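Local coordinates for protein mycolic acid synthase (Mycobacterium tuberculosis, PDB 1L1E) that probably converts a double bond of alpha-mycolic acids into a cyclopropane ring, taking the methylene group from S-adenosyl-L-methionine, at residues F142-Q145 against R146-H149; H148-F151 against E152-R156; I253-Q256 against T257-D260; F26-P29 against T30-S34. All coordinates share one frame; numbering follows the deposited sequence.

In the fold
Contacts 1 and 4 both touch S-adenosyl-L-homocysteine, but at its two ends: Phe142 and Arg146 of contact 1 lie by the adenine, Tyr33 and Ser34 of contact 4 bind the carboxylate, and the centres of the two contacts are about 27 Å apart, on opposite sides of the chain's centre. Contact 2 continues contact 1 along helix 147-157, sharing His148 and His149 with it, and the two also meet through rings, with Phe142 CE1 3.5 Å from Phe150 CE1. Contact 3 stands apart at the start of helix 256-274. Its centre is about 19 Å from that of contact 4, with nearest atoms about 8 Å apart, and about 38 Å from that of contact 2.

Contact 1: residues F142-Q145 against R146-H149. With SAH (S-adenosyl-L-homocysteine), chain D.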
loop_
_atom_site.group_PDB
_atom_site.type_symbol
_atom_site.label_atom_id
_atom_site.label_comp_id
_atom_site.label_asym_id
_atom_site.label_seq_id
_atom_site.Cartn_x
_atom_site.Cartn_y
_atom_site.Cartn_z
ATOM N N PHE A 142 6.371 5.102 -7.094
ATOM C CA PHE A 142 7.700 4.940 -7.693
ATOM C C PHE A 142 7.931 5.599 -9.059
ATOM O O PHE A 142 8.979 6.207 -9.293
ATOM C CB PHE A 142 8.044 3.448 -7.814
ATOM C CG PHE A 142 8.042 2.697 -6.500
ATOM C CD1 PHE A 142 8.134 1.309 -6.488
ATOM C CD2 PHE A 142 7.924 3.366 -5.283
ATOM C CE1 PHE A 142 8.105 0.595 -5.284
ATOM C CE2 PHE A 142 7.896 2.659 -4.079
ATOM C CZ PHE A 142 7.986 1.271 -4.083
ATOM N N GLY A 143 6.959 5.469 -9.953
ATOM C CA GLY A 143 7.113 6.025 -11.286
ATOM C C GLY A 143 7.681 4.932 -12.169
ATOM O O GLY A 143 8.637 4.261 -11.794
ATOM N N HIS A 144 7.085 4.757 -13.342
ATOM C CA HIS A 144 7.484 3.732 -14.297
ATOM C C HIS A 144 8.985 3.656 -14.623
ATOM O O HIS A 144 9.530 2.561 -14.747
ATOM C CB HIS A 144 6.666 3.921 -15.581
ATOM C CG HIS A 144 6.968 2.923 -16.653
ATOM N ND1 HIS A 144 8.112 2.978 -17.419
ATOM C CD2 HIS A 144 6.271 1.847 -17.093
ATOM C CE1 HIS A 144 8.107 1.980 -18.286
ATOM N NE2 HIS A 144 7.001 1.280 -18.109
ATOM N N GLN A 145 9.651 4.803 -14.753
ATOM C CA GLN A 145 11.077 4.818 -15.093
ATOM C C GLN A 145 11.988 4.113 -14.092
ATOM O O GLN A 145 13.141 3.810 -14.408
ATOM C CB GLN A 145 11.582 6.256 -15.263
ATOM C CG GLN A 145 11.577 7.063 -13.978
ATOM C CD GLN A 145 10.235 7.727 -13.710
ATOM O OE1 GLN A 145 9.179 7.197 -14.069
ATOM N NE2 GLN A 145 10.270 8.891 -13.065
ATOM N N ARG A 146 11.487 3.855 -12.886
ATOM C CA ARG A 146 12.300 3.202 -11.867
ATOM C C ARG A 146 11.923 1.739 -11.624
ATOM O O ARG A 146 12.545 1.062 -10.799
ATOM C CB ARG A 146 12.194 3.976 -10.547
ATOM C CG ARG A 146 12.340 5.483 -10.699
ATOM C CD ARG A 146 13.223 6.048 -9.614
ATOM N NE ARG A 146 12.664 5.863 -8.281
ATOM C CZ ARG A 146 13.361 6.005 -7.156
ATOM N NH1 ARG A 146 14.648 6.328 -7.203
ATOM N NH2 ARG A 146 12.766 5.841 -5.981
ATOM N N TYR A 147 10.917 1.245 -12.342
ATOM C CA TYR A 147 10.478 -0.139 -12.151
ATOM C C TYR A 147 11.583 -1.181 -12.245
ATOM O O TYR A 147 11.726 -2.008 -11.345
ATOM C CB TYR A 147 9.352 -0.493 -13.134
ATOM C CG TYR A 147 8.012 0.167 -12.829
ATOM C CD1 TYR A 147 6.927 0.011 -13.693
ATOM C CD2 TYR A 147 7.826 0.931 -11.672
ATOM C CE1 TYR A 147 5.687 0.599 -13.417
ATOM C CE2 TYR A 147 6.597 1.519 -11.385
ATOM C CZ TYR A 147 5.528 1.352 -12.262
ATOM O OH TYR A 147 4.308 1.935 -11.982
ATOM N N HIS A 148 12.373 -1.157 -13.318
ATOM C CA HIS A 148 13.429 -2.152 -13.442
ATOM C C HIS A 148 14.365 -2.151 -12.251
ATOM O O HIS A 148 14.780 -3.206 -11.775
ATOM C CB HIS A 148 14.283 -1.945 -14.693
ATOM C CG HIS A 148 15.494 -2.825 -14.723
ATOM N ND1 HIS A 148 15.436 -4.157 -15.069
ATOM C CD2 HIS A 148 16.779 -2.585 -14.364
ATOM C CE1 HIS A 148 16.634 -4.699 -14.925
ATOM N NE2 HIS A 148 17.465 -3.765 -14.498
ATOM N N HIS A 149 14.715 -0.957 -11.789
ATOM C CA HIS A 149 15.629 -0.804 -10.662
ATOM C C HIS A 149 15.042 -1.440 -9.394
ATOM O O HIS A 149 15.717 -2.189 -8.688
ATOM C CB HIS A 149 15.920 0.687 -10.449
ATOM C CG HIS A 149 17.028 0.957 -9.481
ATOM N ND1 HIS A 149 18.083 0.090 -9.294
ATOM C CD2 HIS A 149 17.250 2.003 -8.649
ATOM C CE1 HIS A 149 18.903 0.586 -8.385
ATOM N NE2 HIS A 149 18.419 1.745 -7.978
HETATM N N SAH D . 2.385 0.341 3.531
HETATM C CA SAH D . 1.721 1.270 4.447
HETATM C CB SAH D . 1.813 2.718 3.917
HETATM C CG SAH D . 1.264 2.968 2.509
HETATM S SD SAH D . 1.405 4.680 1.971
HETATM C C SAH D . 0.241 0.890 4.628
HETATM O O SAH D . -0.178 -0.110 4.037
HETATM O OXT SAH D . -0.479 1.611 5.333
HETATM C "C5'" SAH D . 2.920 4.604 0.957
HETATM C "C4'" SAH D . 4.215 4.355 1.741
HETATM O "O4'" SAH D . 5.337 4.034 0.870
HETATM C "C3'" SAH D . 4.675 5.565 2.551
HETATM O "O3'" SAH D . 5.233 5.072 3.790
HETATM C "C2'" SAH D . 5.729 6.189 1.678
HETATM O "O2'" SAH D . 6.575 7.080 2.411
HETATM C "C1'" SAH D . 6.414 4.967 1.145
HETATM N N9 SAH D . 7.228 5.194 -0.070
HETATM C C8 SAH D . 6.928 5.815 -1.240
HETATM N N7 SAH D . 7.850 5.854 -2.144
HETATM C C5 SAH D . 8.901 5.185 -1.529
HETATM C C6 SAH D . 10.233 4.850 -1.940
HETATM N N6 SAH D . 10.729 5.173 -3.144
HETATM N N1 SAH D . 11.030 4.161 -1.045
HETATM C C2 SAH D . 10.536 3.827 0.172
HETATM N N3 SAH D . 9.306 4.085 0.664
HETATM C C4 SAH D . 8.533 4.775 -0.247
HETATM O O HOH W 1 4.343 3.746 -9.950
HETATM O O HOH W 2 14.985 1.380 -13.597
#
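His144 lies over Tyr147, its CA 3.5 Å from the centroid of the phenol ring and only 4° off the ring normal, a CH-pi contact placed squarely on the face. The imidazole meets the same tyrosine obliquely, with planes at 48°. Two backbone bonds close the turn: Arg146 N donates to Gly143 O, and Tyr147 N donates to His144 O at 3.1 Å. Water 1 lies in the plane of the tyrosine ring at its edge and accepts from both Tyr147 OH (2.7 Å) and Gly143 N, tying the phenol to the start of the turn. Gly143 itself adopts a backbone conformation that favours glycine. On the cofactor side Phe142 brings CE2 to 3.7 Å from SAH C5, the adenine lying at the edge of its ring. Arg146, bent at chi2 and chi3, carries its guanidinium past Phe142 O so that NH2 comes 3.6 Å from SAH N6; Arg146 NH2 is held by a salt bridge to Glu124. The turn thus leads from strand 132-136 into helix 147-157, with Tyr147 stacked on Phe139 and touching Thr210 of helix 208-216.

Contact 2: residues H148-F151 against E152-R156; sequences HHFF and EVTHR
His149 has CG anti to its backbone N, and Glu152, with chi1 at 152° and an extended chain, reaches back along the helix to meet it. His149 ND1 donates to Glu152 OE1 at 3.3 Å; the oxygen sits near the imidazole plane but is approached on its anti side, 28° out of the carboxylate plane. Ring and carboxylate planes are turned 73° apart. Val153 CG2 approaches the imidazole at a slant, 3.5 Å from His149 CE1.

On the buried side, the first torsion of Thr154 directs its hydroxyl at the preceding turn. Thr154 OG1 donates to Phe150 O at 2.8 Å, and Thr154 N donates to the same oxygen at 2.9 Å. The remaining branch, CG2, lies over one face of the Phe150 ring, 4.1 Å from its centroid and offset toward the rim. Phe150 and Thr154 both touch Met164 of strand 163-170 and Ile71 of strand 67-71, so this side of the helix packs on the sheet.

The other carboxylate oxygen, Glu152 OE2, forms a salt bridge with Arg156 NH1. One carboxylate is therefore shared between a histidine and an arginine on successive turns, and the arginine probably favours its anionic form. Within the helix, the buried hydroxyl of Thr154 is satisfied by a backbone carbonyl.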
loop_
_atom_site.group_PDB
_atom_site.type_symbol
_atom_site.label_atom_id
_atom_site.label_comp_id
_atom_site.label_asym_id
_atom_site.label_seq_id
_atom_site.Cartn_x
_atom_site.Cartn_y
_atom_site.Cartn_z
ATOM N N HIS A 148 12.373 -1.157 -13.318
ATOM C CA HIS A 148 13.429 -2.152 -13.442
ATOM C C HIS A 148 14.365 -2.151 -12.251
ATOM O O HIS A 148 14.780 -3.206 -11.775
ATOM C CB HIS A 148 14.283 -1.945 -14.693
ATOM C CG HIS A 148 15.494 -2.825 -14.723
ATOM N ND1 HIS A 148 15.436 -4.157 -15.069
ATOM C CD2 HIS A 148 16.779 -2.585 -14.364
ATOM C CE1 HIS A 148 16.634 -4.699 -14.925
ATOM N NE2 HIS A 148 17.465 -3.765 -14.498
ATOM N N HIS A 149 14.715 -0.957 -11.789
ATOM C CA HIS A 149 15.629 -0.804 -10.662
ATOM C C HIS A 149 15.042 -1.440 -9.394
ATOM O O HIS A 149 15.717 -2.189 -8.688
ATOM C CB HIS A 149 15.920 0.687 -10.449
ATOM C CG HIS A 149 17.028 0.957 -9.481
ATOM N ND1 HIS A 149 18.083 0.090 -9.294
ATOM C CD2 HIS A 149 17.250 2.003 -8.649
ATOM C CE1 HIS A 149 18.903 0.586 -8.385
ATOM N NE2 HIS A 149 18.419 1.745 -7.978
ATOM N N PHE A 150 13.775 -1.147 -9.128
ATOM C CA PHE A 150 13.087 -1.693 -7.966
ATOM C C PHE A 150 13.133 -3.219 -7.961
ATOM O O PHE A 150 13.502 -3.842 -6.967
ATOM C CB PHE A 150 11.633 -1.223 -7.964
ATOM C CG PHE A 150 10.787 -1.881 -6.919
ATOM C CD1 PHE A 150 10.949 -1.564 -5.573
ATOM C CD2 PHE A 150 9.812 -2.811 -7.283
ATOM C CE1 PHE A 150 10.149 -2.158 -4.595
ATOM C CE2 PHE A 150 9.001 -3.416 -6.311
ATOM C CZ PHE A 150 9.168 -3.089 -4.968
ATOM N N PHE A 151 12.760 -3.830 -9.072
ATOM C CA PHE A 151 12.772 -5.274 -9.126
ATOM C C PHE A 151 14.180 -5.859 -9.057
ATOM O O PHE A 151 14.370 -6.933 -8.499
ATOM C CB PHE A 151 11.996 -5.754 -10.353
ATOM C CG PHE A 151 10.502 -5.605 -10.192
ATOM C CD1 PHE A 151 9.776 -4.724 -10.994
ATOM C CD2 PHE A 151 9.829 -6.319 -9.201
ATOM C CE1 PHE A 151 8.409 -4.559 -10.815
ATOM C CE2 PHE A 151 8.455 -6.160 -9.011
ATOM C CZ PHE A 151 7.746 -5.278 -9.818
ATOM N N GLU A 152 15.168 -5.149 -9.599
ATOM C CA GLU A 152 16.546 -5.625 -9.529
ATOM C C GLU A 152 17.030 -5.593 -8.073
ATOM O O GLU A 152 17.684 -6.524 -7.610
ATOM C CB GLU A 152 17.470 -4.753 -10.391
ATOM C CG GLU A 152 18.909 -4.709 -9.892
ATOM C CD GLU A 152 19.776 -3.699 -10.631
ATOM O OE1 GLU A 152 19.345 -2.532 -10.797
ATOM O OE2 GLU A 152 20.898 -4.071 -11.036
ATOM N N VAL A 153 16.715 -4.514 -7.363
ATOM C CA VAL A 153 17.128 -4.371 -5.969
ATOM C C VAL A 153 16.433 -5.372 -5.043
ATOM O O VAL A 153 17.082 -5.986 -4.195
ATOM C CB VAL A 153 16.849 -2.943 -5.439
ATOM C CG1 VAL A 153 17.227 -2.846 -3.971
ATOM C CG2 VAL A 153 17.629 -1.926 -6.247
ATOM N N THR A 154 15.119 -5.535 -5.195
ATOM C CA THR A 154 14.384 -6.473 -4.348
ATOM C C THR A 154 14.770 -7.925 -4.638
ATOM O O THR A 154 14.814 -8.753 -3.732
ATOM C CB THR A 154 12.851 -6.307 -4.513
ATOM O OG1 THR A 154 12.510 -6.280 -5.909
ATOM C CG2 THR A 154 12.386 -5.023 -3.843
ATOM N N HIS A 155 15.055 -8.229 -5.898
ATOM C CA HIS A 155 15.449 -9.577 -6.285
ATOM C C HIS A 155 16.846 -9.946 -5.753
ATOM O O HIS A 155 17.092 -11.085 -5.352
ATOM C CB HIS A 155 15.446 -9.702 -7.812
ATOM C CG HIS A 155 15.785 -11.074 -8.304
ATOM N ND1 HIS A 155 14.846 -12.077 -8.421
ATOM C CD2 HIS A 155 16.967 -11.622 -8.675
ATOM C CE1 HIS A 155 15.435 -13.184 -8.841
ATOM N NE2 HIS A 155 16.723 -12.935 -9.001
ATOM N N ARG A 156 17.758 -8.984 -5.746
ATOM C CA ARG A 156 19.120 -9.240 -5.287
ATOM C C ARG A 156 19.291 -9.266 -3.761
ATOM O O ARG A 156 20.308 -9.722 -3.251
ATOM C CB ARG A 156 20.064 -8.218 -5.934
ATOM C CG ARG A 156 20.152 -8.389 -7.467
ATOM C CD ARG A 156 20.992 -7.311 -8.161
ATOM N NE ARG A 156 21.177 -7.593 -9.590
ATOM C CZ ARG A 156 21.871 -6.822 -10.424
ATOM N NH1 ARG A 156 22.451 -5.713 -9.978
ATOM N NH2 ARG A 156 21.993 -7.159 -11.707
#

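Contact 3: residues I253-Q256 against T257-D260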
loop_
_atom_site.group_PDB
_atom_site.type_symbol
_atom_site.label_atom_id
_atom_site.label_comp_id
_atom_site.label_asym_id
_atom_site.label_seq_id
_atom_site.Cartn_x
_atom_site.Cartn_y
_atom_site.Cartn_z
ATOM N N ILE A 253 -7.629 22.188 11.373
ATOM C CA ILE A 253 -6.228 21.794 11.388
ATOM C C ILE A 253 -5.520 22.075 10.063
ATOM O O ILE A 253 -4.323 22.361 10.041
ATOM C CB ILE A 253 -6.107 20.295 11.737
ATOM C CG1 ILE A 253 -6.646 20.058 13.150
ATOM C CG2 ILE A 253 -4.663 19.832 11.613
ATOM C CD1 ILE A 253 -6.649 18.605 13.563
ATOM N N GLN A 254 -6.257 21.980 8.962
ATOM C CA GLN A 254 -5.701 22.253 7.638
ATOM C C GLN A 254 -6.507 23.349 6.930
ATOM O O GLN A 254 -6.247 24.540 7.117
ATOM C CB GLN A 254 -5.696 20.977 6.792
ATOM C CG GLN A 254 -4.686 19.933 7.231
ATOM C CD GLN A 254 -3.249 20.419 7.140
ATOM O OE1 GLN A 254 -2.856 21.041 6.154
ATOM N NE2 GLN A 254 -2.455 20.125 8.163
ATOM N N SER A 255 -7.492 22.949 6.128
ATOM C CA SER A 255 -8.330 23.914 5.412
ATOM C C SER A 255 -9.426 23.231 4.612
ATOM O O SER A 255 -9.407 22.015 4.413
ATOM C CB SER A 255 -7.489 24.755 4.448
ATOM O OG SER A 255 -7.131 24.000 3.302
ATOM N N GLN A 256 -10.378 24.037 4.152
ATOM C CA GLN A 256 -11.490 23.547 3.352
ATOM C C GLN A 256 -10.924 22.987 2.050
ATOM O O GLN A 256 -11.419 21.988 1.526
ATOM C CB GLN A 256 -12.460 24.696 3.050
ATOM C CG GLN A 256 -13.617 24.340 2.117
ATOM C CD GLN A 256 -14.756 23.611 2.816
ATOM O OE1 GLN A 256 -15.407 24.157 3.708
ATOM N NE2 GLN A 256 -15.002 22.370 2.407
ATOM N N THR A 257 -9.873 23.627 1.541
ATOM C CA THR A 257 -9.248 23.194 0.296
ATOM C C THR A 257 -8.708 21.775 0.403
ATOM O O THR A 257 -8.926 20.949 -0.486
ATOM C CB THR A 257 -8.094 24.133 -0.110
ATOM O OG1 THR A 257 -8.620 25.424 -0.440
ATOM C CG2 THR A 257 -7.351 23.577 -1.311
ATOM N N VAL A 258 -8.003 21.490 1.495
ATOM C CA VAL A 258 -7.445 20.159 1.695
ATOM C C VAL A 258 -8.578 19.160 1.897
ATOM O O VAL A 258 -8.571 18.077 1.326
ATOM C CB VAL A 258 -6.502 20.124 2.925
ATOM C CG1 VAL A 258 -6.006 18.704 3.164
ATOM C CG2 VAL A 258 -5.336 21.066 2.710
ATOM N N TYR A 259 -9.552 19.538 2.713
ATOM C CA TYR A 259 -10.695 18.685 2.993
ATOM C C TYR A 259 -11.400 18.285 1.695
ATOM O O TYR A 259 -11.532 17.099 1.393
ATOM C CB TYR A 259 -11.679 19.416 3.909
ATOM C CG TYR A 259 -12.969 18.665 4.149
ATOM C CD1 TYR A 259 -13.008 17.559 5.000
ATOM C CD2 TYR A 259 -14.150 19.047 3.505
ATOM C CE1 TYR A 259 -14.190 16.855 5.204
ATOM C CE2 TYR A 259 -15.331 18.349 3.702
ATOM C CZ TYR A 259 -15.345 17.257 4.551
ATOM O OH TYR A 259 -16.513 16.564 4.744
ATOM N N ASP A 260 -11.849 19.276 0.931
ATOM C CA ASP A 260 -12.533 19.005 -0.325
ATOM C C ASP A 260 -11.634 18.185 -1.241
ATOM O O ASP A 260 -12.102 17.317 -1.976
ATOM C CB ASP A 260 -12.929 20.312 -1.020
ATOM C CG ASP A 260 -13.862 21.164 -0.176
ATOM O OD1 ASP A 260 -14.771 20.604 0.463
ATOM O OD2 ASP A 260 -13.698 22.401 -0.161
#
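Ser255 caps the helix that follows it: its OG accepts from Val258 N at 3.2 Å, with a nearly straight N-H...O angle of 164°. This is an N-cap bond. It forms because the first torsion of Ser255 turns OG toward the first turn of the helix, where amide groups have no preceding carbonyls to pair with. Main-chain bonds take over directly afterwards. Tyr259 N donates to Ser255 O at 3.0 Å, and Asp260 N to Gln256 O at 2.8 Å.

A second polar link joins side chains one turn apart. Gln256 bends at chi2, which swings its amide forward along the helix to Asp260. NE2 of Gln256 donates to OD1 of Asp260 at 2.6 Å, meeting it on the syn side and somewhat out of the carboxylate plane; the N-H...O angle is a bent 133°. A weak second bond runs from the same nitrogen to OD2. The planes of amide and carboxylate are nearly parallel, 16° apart.

Apolar contact is limited to Gln254 CB, which rests 4.0 Å from Val258 CB. Two van der Waals contacts involve a polar atom: Val258 CG2 lies 3.5 Å from Ser255 OG, and at the edge of the Tyr259 ring CD2 is 3.6 Å from Gln256 NE2.

Gln254 is where the chain leaves helix 247-253, and the next residues turn it into helix 256-274. Gln254 and Val258 touch Phe22 of helix 20-23 and Leu18 in the loop before it, while Tyr259 is buried against Ala250 and Ile251 of helix 247-253 and Leu243 of helix 229-245.

Contact 4: residues F26-P29 against T30-S34; sequences FLDP and TQTYS. With SAH (S-adenosyl-L-homocysteine), chain D.
Leu27, Thr30 and Asp28 carry this contact, in which a type I beta turn from Asp28 to Gln31 folds the chain back on itself. Leu27 points its side chain at the limb that returns after the turn: CD2 lies 3.7 Å from Tyr33 CD2, approaching the phenol ring obliquely, and equally close to Thr32 O, while CD1 rests near Gln31 O. Phe26 adds CE1 at 4.3 Å from Tyr33 CE2, which lies near the plane of the phenylalanine ring. Trp239 of helix 229-245 meets the rings of Phe26 and Tyr33 and also touches Leu27.

Asp28 organises the polar side. With chi1 at 71° its CG stands between the backbone N and the carbonyl carbon, and the carboxylate bends over the turn. OD2 receives the hydroxyl of Thr30, OG1 at 2.6 Å, on its syn lone pair, and Thr30 N from well above the carboxylate plane. OD1 accepts from Thr32 N and, at 2.6 Å, from water 3, which also donates to Thr32 O. Gln31 N closes the turn on Asp28 O at 2.9 Å. Thr30 OG1 in turn accepts from Thr32 OG1, which ties the two threonine hydroxyls together.

Beyond the turn the chain reaches the cofactor product: Tyr33 N donates to SAH OXT at 2.7 Å, and Ser34 OG donates to SAH O at the same length. Buried Asp28, gripped by three protein donors and a water, is probably ionised, and its bonds to Thr30 and Thr32 are consistent with holding the backbone that presents Tyr33 and Ser34 to the ligand's carboxylate.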
loop_
_atom_site.group_PDB
_atom_site.type_symbol
_atom_site.label_atom_id
_atom_site.label_comp_id
_atom_site.label_asym_id
_atom_site.label_seq_id
_atom_site.Cartn_x
_atom_site.Cartn_y
_atom_site.Cartn_z
ATOM N N PHE A 26 -9.423 10.047 9.570
ATOM C CA PHE A 26 -10.163 9.080 8.762
ATOM C C PHE A 26 -9.585 7.667 8.747
ATOM O O PHE A 26 -10.320 6.700 8.550
ATOM C CB PHE A 26 -10.403 9.615 7.331
ATOM C CG PHE A 26 -9.159 9.774 6.494
ATOM C CD1 PHE A 26 -8.642 8.697 5.783
ATOM C CD2 PHE A 26 -8.534 11.014 6.381
ATOM C CE1 PHE A 26 -7.524 8.850 4.968
ATOM C CE2 PHE A 26 -7.415 11.178 5.570
ATOM C CZ PHE A 26 -6.911 10.092 4.862
ATOM N N LEU A 27 -8.284 7.526 8.985
ATOM C CA LEU A 27 -7.694 6.185 9.014
ATOM C C LEU A 27 -8.134 5.467 10.297
ATOM O O LEU A 27 -8.534 6.106 11.271
ATOM C CB LEU A 27 -6.162 6.269 8.978
ATOM C CG LEU A 27 -5.514 7.011 7.801
ATOM C CD1 LEU A 27 -4.003 7.004 7.953
ATOM C CD2 LEU A 27 -5.919 6.351 6.505
ATOM N N ASP A 28 -8.075 4.141 10.295
ATOM C CA ASP A 28 -8.443 3.377 11.481
ATOM C C ASP A 28 -7.320 3.596 12.519
ATOM O O ASP A 28 -6.322 4.244 12.215
ATOM C CB ASP A 28 -8.563 1.893 11.121
ATOM C CG ASP A 28 -7.224 1.258 10.847
ATOM O OD1 ASP A 28 -6.577 1.621 9.836
ATOM O OD2 ASP A 28 -6.816 0.394 11.650
ATOM N N PRO A 29 -7.471 3.064 13.750
ATOM C CA PRO A 29 -6.463 3.221 14.806
ATOM C C PRO A 29 -5.036 2.793 14.460
ATOM O O PRO A 29 -4.077 3.422 14.897
ATOM C CB PRO A 29 -7.046 2.410 15.959
ATOM C CG PRO A 29 -8.512 2.629 15.789
ATOM C CD PRO A 29 -8.676 2.414 14.291
ATOM N N THR A 30 -4.894 1.723 13.688
ATOM C CA THR A 30 -3.570 1.242 13.299
ATOM C C THR A 30 -2.946 2.165 12.255
ATOM O O THR A 30 -1.783 2.001 11.885
ATOM C CB THR A 30 -3.643 -0.172 12.689
ATOM O OG1 THR A 30 -4.248 -0.102 11.392
ATOM C CG2 THR A 30 -4.465 -1.098 13.583
ATOM N N GLN A 31 -3.725 3.129 11.777
ATOM C CA GLN A 31 -3.252 4.063 10.758
ATOM C C GLN A 31 -2.788 3.382 9.458
ATOM O O GLN A 31 -1.797 3.795 8.849
ATOM C CB GLN A 31 -2.122 4.952 11.309
ATOM C CG GLN A 31 -2.576 6.007 12.337
ATOM C CD GLN A 31 -1.696 7.261 12.322
ATOM O OE1 GLN A 31 -1.732 8.053 11.370
ATOM N NE2 GLN A 31 -0.890 7.438 13.375
ATOM N N THR A 32 -3.500 2.340 9.030
ATOM C CA THR A 32 -3.151 1.660 7.784
ATOM C C THR A 32 -3.749 2.486 6.664
ATOM O O THR A 32 -4.923 2.833 6.710
ATOM C CB THR A 32 -3.708 0.227 7.736
ATOM O OG1 THR A 32 -3.055 -0.550 8.733
ATOM C CG2 THR A 32 -3.446 -0.422 6.371
ATOM N N TYR A 33 -2.933 2.794 5.661
ATOM C CA TYR A 33 -3.344 3.642 4.545
ATOM C C TYR A 33 -3.175 2.900 3.228
ATOM O O TYR A 33 -2.255 3.180 2.460
ATOM C CB TYR A 33 -2.471 4.903 4.557
ATOM C CG TYR A 33 -2.860 5.995 3.594
ATOM C CD1 TYR A 33 -1.893 6.858 3.073
ATOM C CD2 TYR A 33 -4.188 6.200 3.232
ATOM C CE1 TYR A 33 -2.240 7.900 2.214
ATOM C CE2 TYR A 33 -4.548 7.235 2.374
ATOM C CZ TYR A 33 -3.569 8.083 1.868
ATOM O OH TYR A 33 -3.924 9.103 1.008
ATOM N N SER A 34 -4.079 1.962 2.985
ATOM C CA SER A 34 -4.076 1.130 1.793
ATOM C C SER A 34 -5.336 0.264 1.820
ATOM O O SER A 34 -5.951 0.091 2.871
ATOM C CB SER A 34 -2.822 0.247 1.779
ATOM O OG SER A 34 -2.673 -0.475 2.998
HETATM N N SAH D . 2.385 0.341 3.531
HETATM C CA SAH D . 1.721 1.270 4.447
HETATM C CB SAH D . 1.813 2.718 3.917
HETATM C CG SAH D . 1.264 2.968 2.509
HETATM S SD SAH D . 1.405 4.680 1.971
HETATM C C SAH D . 0.241 0.890 4.628
HETATM O O SAH D . -0.178 -0.110 4.037
HETATM O OXT SAH D . -0.479 1.611 5.333
HETATM C "C5'" SAH D . 2.920 4.604 0.957
HETATM C "C4'" SAH D . 4.215 4.355 1.741
HETATM O "O4'" SAH D . 5.337 4.034 0.870
HETATM C "C3'" SAH D . 4.675 5.565 2.551
HETATM O "O3'" SAH D . 5.233 5.072 3.790
HETATM C "C2'" SAH D . 5.729 6.189 1.678
HETATM O "O2'" SAH D . 6.575 7.080 2.411
HETATM C "C1'" SAH D . 6.414 4.967 1.145
HETATM N N9 SAH D . 7.228 5.194 -0.070
HETATM C C8 SAH D . 6.928 5.815 -1.240
HETATM N N7 SAH D . 7.850 5.854 -2.144
HETATM C C5 SAH D . 8.901 5.185 -1.529
HETATM C C6 SAH D . 10.233 4.850 -1.940
HETATM N N6 SAH D . 10.729 5.173 -3.144
HETATM N N1 SAH D . 11.030 4.161 -1.045
HETATM C C2 SAH D . 10.536 3.827 0.172
HETATM N N3 SAH D . 9.306 4.085 0.664
HETATM C C4 SAH D . 8.533 4.775 -0.247
HETATM O O HOH W 3 -7.542 2.566 7.659
#